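Local coordinates for protein V-type ATP synthase alpha chain (Thermoplasma volcanium, PDB 4O1S) that carries an intein splicing domain of the Hint (H-int) type, a mainly beta fold embedded in the sequence of a V-type ATPase subunit A, at residues K72-Y77 with K141-V146; L78-T83 with S136-K141. All blocks are in the same frame, centred on the assembly; numbering follows the deposited sequence.

In the fold
Strand 61-75 runs out of the five-stranded sheet, turns a corner at Ser76 and continues as strand 77-83 in a four-stranded sheet. Much later strand 129-141 leaves that second sheet, turns at Gly142 and enters the first as strand 143-149. The two corners lie against each other. Contact 2 (78-83 with 136-141) closes the inner loop, about fifty residues without helix; contact 1 (72-77 with 141-146) encloses it and closes the larger one, so the two are nested and share Lys141. Together they make one bent antiparallel pair of strands that passes from one sheet into the other. Inside the bend Phe144 and Val146 pack on Leu78.

Contact 1 (K72-Y77 with K141-V146); sequences KGKSSY and KGDFDV
Lys74 reaches across to Asp143 and Asp145 on the antiparallel strand pair of the intein's Hint fold, where both segments turn a corner from one sheet to another. The Lys74 chain is bent at chi2 (-61°) and chi3 (-140°), which lays it across toward the two aspartates on the exposed face. Its NZ then lies 2.9 Å from Asp145 OD1, approaching above the carboxylate plane, and makes a weaker salt bridge to Asp143 OD2 at 3.2 Å. Asp145 runs alongside the lysine, whereas Asp143 comes obliquely; one ammonium thus serves two acids that would otherwise probably repel each other.

Gly73 pairs with Val146 and Ser75 with Phe144, each through two backbone hydrogen bonds. Val146 turns to the face opposite Lys74, setting CG1 3.8 Å from Ser75 CB and CG2 against the backbone of Gly73 and Lys74. Gly73 and Ser75 are small enough for the valine methyls to lie directly against them.

A beta bulge shifts the register between Ser75 and Tyr77. There Gly142 N bonds to Ser76 O, and Gly142 C lies on one face of the Phe144 ring, offset toward the rim. Tyr77 N and Ser76 O lie at the ring's edge, near its plane, Ser76 O 3.5 Å from Phe144 CE2. Beyond the bulge, the aliphatic part of Lys141 lies beside Tyr77, with its CD 3.9 Å from Tyr77 CE1.

Contact 2 (L78-T83 with S136-K141); sequences LVRIET and SIAYEK. With SO4 (sulfate ion), chain F.
Strands 78-83 and 136-141 run antiparallel, their axes 163° apart, and the pairs Leu78-Glu140, Arg80-Ala138 and Glu82-Ser136 each exchange two backbone hydrogen bonds. On the face that carries Arg80, its side chain stretches from CG to NE toward Glu140; the small Ala138 sets its CB 4.1 Å from Arg80 CB and does not stand in the way. The guanidinium grips Glu140 side-on: NE and NH2 both donate to OE1, each at 2.8 Å, from the same face of the carboxylate, whose plane is turned 46° from that of the guanidinium. An extended glutamate, with CG anti to the backbone N (chi1 -166°), brings OE1 to that meeting point. Ser90 takes NH1, so Glu140 and Ser90 together fix the group's rotation. A sulfate, probably from the crystallisation liquor, accepts from NH2 and weakly from NH1. A water donates to Arg80 O and lies 2.5 Å from Ser136 OG.

The other face is mostly apolar. Val79 CG1 meets Ile137 CG2 at 3.5 Å and the in-plane edge of the Tyr139 ring at CE1, 3.7 Å away; Ile81 and Ile137 pack on Leu113. This contact forms the two central strands of a four-stranded antiparallel sheet in the mainly beta Hint fold of inteins.

Contact 1 (K72-Y77 with K141-V146)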
loop_
_atom_site.group_PDB
_atom_site.type_symbol
_atom_site.label_atom_id
_atom_site.label_comp_id
_atom_site.label_asym_id
_atom_site.label_seq_id
_atom_site.Cartn_x
_atom_site.Cartn_y
_atom_site.Cartn_z
ATOM N N LYS A 72 10.632 0.016 6.955
ATOM C CA LYS A 72 11.230 -1.027 6.144
ATOM C C LYS A 72 11.498 -2.225 7.023
ATOM O O LYS A 72 12.131 -2.104 8.075
ATOM C CB LYS A 72 12.528 -0.541 5.513
ATOM C CG LYS A 72 13.298 -1.624 4.795
ATOM C CD LYS A 72 14.603 -1.116 4.201
ATOM C CE LYS A 72 15.621 -2.238 4.118
ATOM N NZ LYS A 72 16.818 -1.764 3.381
ATOM N N GLY A 73 11.018 -3.385 6.601
ATOM C CA GLY A 73 11.221 -4.600 7.366
ATOM C C GLY A 73 11.557 -5.787 6.490
ATOM O O GLY A 73 12.074 -5.643 5.378
ATOM N N LYS A 74 11.257 -6.974 7.010
ATOM C CA LYS A 74 11.486 -8.228 6.292
ATOM C C LYS A 74 10.220 -9.063 6.320
ATOM O O LYS A 74 9.521 -9.122 7.331
ATOM C CB LYS A 74 12.632 -9.034 6.927
ATOM C CG LYS A 74 14.067 -8.514 6.624
ATOM C CD LYS A 74 14.374 -8.548 5.137
ATOM C CE LYS A 74 15.788 -8.998 4.863
ATOM N NZ LYS A 74 16.024 -8.949 3.387
ATOM N N SER A 75 9.912 -9.708 5.207
ATOM C CA SER A 75 8.913 -10.764 5.247
ATOM C C SER A 75 9.454 -11.985 4.502
ATOM O O SER A 75 10.273 -11.866 3.584
ATOM C CB SER A 75 7.583 -10.307 4.663
ATOM O OG SER A 75 6.705 -11.410 4.460
ATOM N N SER A 76 9.008 -13.153 4.939
ATOM C CA SER A 76 9.339 -14.413 4.319
ATOM C C SER A 76 8.363 -14.688 3.215
ATOM O O SER A 76 8.573 -15.594 2.398
ATOM C CB SER A 76 9.191 -15.532 5.349
ATOM O OG SER A 76 10.300 -15.546 6.215
ATOM N N TYR A 77 7.268 -13.938 3.224
ATOM C CA TYR A 77 6.165 -14.237 2.339
ATOM C C TYR A 77 5.649 -12.988 1.676
ATOM O O TYR A 77 5.567 -11.929 2.295
ATOM C CB TYR A 77 5.017 -14.898 3.104
ATOM C CG TYR A 77 5.415 -16.176 3.740
ATOM C CD1 TYR A 77 5.495 -17.337 2.999
ATOM C CD2 TYR A 77 5.753 -16.224 5.080
ATOM C CE1 TYR A 77 5.886 -18.527 3.577
ATOM C CE2 TYR A 77 6.150 -17.408 5.672
ATOM C CZ TYR A 77 6.213 -18.560 4.919
ATOM O OH TYR A 77 6.611 -19.749 5.502
ATOM N N LYS A 141 7.526 -17.716 -1.158
ATOM C CA LYS A 141 8.446 -17.704 -0.033
ATOM C C LYS A 141 9.812 -17.212 -0.508
ATOM O O LYS A 141 10.287 -17.632 -1.563
ATOM C CB LYS A 141 8.557 -19.102 0.547
ATOM C CG LYS A 141 9.427 -19.220 1.758
ATOM C CD LYS A 141 9.090 -20.527 2.470
ATOM C CE LYS A 141 9.942 -20.715 3.707
ATOM N NZ LYS A 141 11.405 -20.697 3.377
ATOM N N GLY A 142 10.427 -16.309 0.257
ATOM C CA GLY A 142 11.735 -15.741 -0.068
ATOM C C GLY A 142 12.297 -14.903 1.080
ATOM O O GLY A 142 11.909 -15.089 2.233
ATOM N N ASP A 143 13.226 -13.996 0.783
ATOM C CA ASP A 143 13.751 -13.092 1.811
ATOM C C ASP A 143 13.474 -11.652 1.378
ATOM O O ASP A 143 14.342 -10.953 0.838
ATOM C CB ASP A 143 15.254 -13.328 2.086
ATOM C CG ASP A 143 15.801 -12.462 3.264
ATOM O OD1 ASP A 143 15.081 -12.260 4.287
ATOM O OD2 ASP A 143 16.967 -11.991 3.159
ATOM N N PHE A 144 12.250 -11.210 1.609
ATOM C CA PHE A 144 11.846 -9.966 1.005
ATOM C C PHE A 144 11.993 -8.783 1.932
ATOM O O PHE A 144 11.681 -8.847 3.134
ATOM C CB PHE A 144 10.422 -10.053 0.506
ATOM C CG PHE A 144 10.129 -11.304 -0.260
ATOM C CD1 PHE A 144 10.531 -11.430 -1.579
ATOM C CD2 PHE A 144 9.406 -12.344 0.331
ATOM C CE1 PHE A 144 10.227 -12.579 -2.300
ATOM C CE2 PHE A 144 9.099 -13.507 -0.376
ATOM C CZ PHE A 144 9.511 -13.629 -1.690
ATOM N N ASP A 145 12.503 -7.710 1.347
ATOM C CA ASP A 145 12.398 -6.400 1.945
ATOM C C ASP A 145 10.968 -5.905 1.783
ATOM O O ASP A 145 10.416 -5.925 0.675
ATOM C CB ASP A 145 13.339 -5.447 1.225
ATOM C CG ASP A 145 14.765 -5.676 1.596
ATOM O OD1 ASP A 145 15.001 -6.303 2.659
ATOM O OD2 ASP A 145 15.631 -5.212 0.832
ATOM N N VAL A 146 10.348 -5.473 2.873
ATOM C CA VAL A 146 9.008 -4.922 2.747
ATOM C C VAL A 146 8.948 -3.535 3.377
ATOM O O VAL A 146 9.786 -3.184 4.211
ATOM C CB VAL A 146 7.894 -5.879 3.284
ATOM C CG1 VAL A 146 7.880 -7.154 2.497
ATOM C CG2 VAL A 146 8.095 -6.192 4.747
#

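Contact 2 (L78-T83 with S136-K141)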
loop_
_atom_site.group_PDB
_atom_site.type_symbol
_atom_site.label_atom_id
_atom_site.label_comp_id
_atom_site.label_asym_id
_atom_site.label_seq_id
_atom_site.Cartn_x
_atom_site.Cartn_y
_atom_site.Cartn_z
ATOM N N LEU A 78 5.276 -13.136 0.416
ATOM C CA LEU A 78 4.594 -12.083 -0.316
ATOM C C LEU A 78 3.385 -12.708 -1.030
ATOM O O LEU A 78 3.464 -13.845 -1.538
ATOM C CB LEU A 78 5.545 -11.476 -1.342
ATOM C CG LEU A 78 6.009 -10.027 -1.245
ATOM C CD1 LEU A 78 5.754 -9.375 0.107
ATOM C CD2 LEU A 78 7.486 -9.943 -1.648
ATOM N N VAL A 79 2.271 -11.978 -1.043
ATOM C CA VAL A 79 1.107 -12.335 -1.852
ATOM C C VAL A 79 1.029 -11.394 -3.049
ATOM O O VAL A 79 0.950 -10.172 -2.888
ATOM C CB VAL A 79 -0.165 -12.180 -1.039
ATOM C CG1 VAL A 79 -1.363 -12.693 -1.839
ATOM C CG2 VAL A 79 -0.011 -12.899 0.318
ATOM N N ARG A 80 1.087 -11.950 -4.253
ATOM C CA ARG A 80 1.085 -11.116 -5.453
ATOM C C ARG A 80 -0.275 -11.254 -6.077
ATOM O O ARG A 80 -0.743 -12.363 -6.350
ATOM C CB ARG A 80 2.169 -11.552 -6.433
ATOM C CG ARG A 80 3.448 -12.016 -5.744
ATOM C CD ARG A 80 4.625 -11.736 -6.618
ATOM N NE ARG A 80 5.918 -12.139 -6.056
ATOM C CZ ARG A 80 6.849 -11.282 -5.628
ATOM N NH1 ARG A 80 6.613 -9.964 -5.665
ATOM N NH2 ARG A 80 8.017 -11.741 -5.162
ATOM N N ILE A 81 -0.923 -10.117 -6.267
ATOM C CA ILE A 81 -2.304 -10.076 -6.726
ATOM C C ILE A 81 -2.416 -9.385 -8.072
ATOM O O ILE A 81 -1.857 -8.302 -8.297
ATOM C CB ILE A 81 -3.162 -9.287 -5.744
ATOM C CG1 ILE A 81 -3.042 -9.904 -4.355
ATOM C CG2 ILE A 81 -4.614 -9.231 -6.216
ATOM C CD1 ILE A 81 -3.375 -8.951 -3.248
ATOM N N GLU A 82 -3.165 -10.004 -8.962
ATOM C CA GLU A 82 -3.383 -9.430 -10.268
ATOM C C GLU A 82 -4.871 -9.461 -10.605
ATOM O O GLU A 82 -5.556 -10.480 -10.396
ATOM C CB GLU A 82 -2.614 -10.247 -11.265
ATOM C CG GLU A 82 -2.088 -9.491 -12.394
ATOM C CD GLU A 82 -0.921 -10.222 -12.927
ATOM O OE1 GLU A 82 -0.942 -10.552 -14.132
ATOM O OE2 GLU A 82 -0.006 -10.511 -12.113
ATOM N N THR A 83 -5.372 -8.348 -11.123
ATOM C CA THR A 83 -6.797 -8.227 -11.444
ATOM C C THR A 83 -7.030 -8.349 -12.935
ATOM O O THR A 83 -6.109 -8.212 -13.739
ATOM C CB THR A 83 -7.350 -6.876 -11.012
ATOM O OG1 THR A 83 -6.670 -5.837 -11.730
ATOM C CG2 THR A 83 -7.151 -6.667 -9.523
ATOM N N SER A 136 -5.723 -13.487 -10.419
ATOM C CA SER A 136 -4.749 -14.415 -9.886
ATOM C C SER A 136 -4.099 -13.945 -8.597
ATOM O O SER A 136 -3.916 -12.754 -8.376
ATOM C CB SER A 136 -3.656 -14.665 -10.906
ATOM O OG SER A 136 -2.474 -14.079 -10.420
ATOM N N ILE A 137 -3.747 -14.912 -7.760
ATOM C CA ILE A 137 -3.063 -14.662 -6.501
ATOM C C ILE A 137 -1.918 -15.640 -6.386
ATOM O O ILE A 137 -2.099 -16.842 -6.576
ATOM C CB ILE A 137 -3.994 -14.887 -5.309
ATOM C CG1 ILE A 137 -5.231 -13.990 -5.429
ATOM C CG2 ILE A 137 -3.270 -14.586 -4.042
ATOM C CD1 ILE A 137 -6.272 -14.252 -4.396
ATOM N N ALA A 138 -0.725 -15.127 -6.113
ATOM C CA ALA A 138 0.464 -15.979 -6.030
ATOM C C ALA A 138 1.081 -15.877 -4.649
ATOM O O ALA A 138 1.245 -14.764 -4.108
ATOM C CB ALA A 138 1.481 -15.577 -7.077
ATOM N N TYR A 139 1.413 -17.028 -4.074
ATOM C CA TYR A 139 2.121 -17.057 -2.795
ATOM C C TYR A 139 3.584 -17.389 -3.052
ATOM O O TYR A 139 3.900 -18.322 -3.789
ATOM C CB TYR A 139 1.491 -18.077 -1.841
ATOM C CG TYR A 139 0.014 -17.854 -1.587
ATOM C CD1 TYR A 139 -0.504 -16.584 -1.532
ATOM C CD2 TYR A 139 -0.857 -18.917 -1.406
ATOM C CE1 TYR A 139 -1.834 -16.372 -1.311
ATOM C CE2 TYR A 139 -2.208 -18.709 -1.183
ATOM C CZ TYR A 139 -2.691 -17.423 -1.142
ATOM O OH TYR A 139 -4.036 -17.160 -0.935
ATOM N N GLU A 140 4.478 -16.603 -2.470
ATOM C CA GLU A 140 5.903 -16.799 -2.696
ATOM C C GLU A 140 6.697 -16.711 -1.393
ATOM O O GLU A 140 6.558 -15.760 -0.613
ATOM C CB GLU A 140 6.409 -15.765 -3.697
ATOM C CG GLU A 140 7.773 -16.080 -4.251
ATOM C CD GLU A 140 8.310 -14.982 -5.172
ATOM O OE1 GLU A 140 7.530 -14.403 -5.967
ATOM O OE2 GLU A 140 9.524 -14.699 -5.092
ATOM N N LYS A 141 7.526 -17.716 -1.158
ATOM C CA LYS A 141 8.446 -17.704 -0.033
ATOM C C LYS A 141 9.812 -17.212 -0.508
ATOM O O LYS A 141 10.287 -17.632 -1.563
ATOM C CB LYS A 141 8.557 -19.102 0.547
ATOM C CG LYS A 141 9.427 -19.220 1.758
ATOM C CD LYS A 141 9.090 -20.527 2.470
ATOM C CE LYS A 141 9.942 -20.715 3.707
ATOM N NZ LYS A 141 11.405 -20.697 3.377
HETATM S S SO4 F . 10.604 -8.626 -4.793
HETATM O O1 SO4 F . 9.282 -8.068 -5.124
HETATM O O2 SO4 F . 11.075 -8.117 -3.499
HETATM O O3 SO4 F . 10.510 -10.089 -4.737
HETATM O O4 SO4 F . 11.590 -8.249 -5.812
HETATM O O HOH W 1 -0.751 -12.983 -8.929
#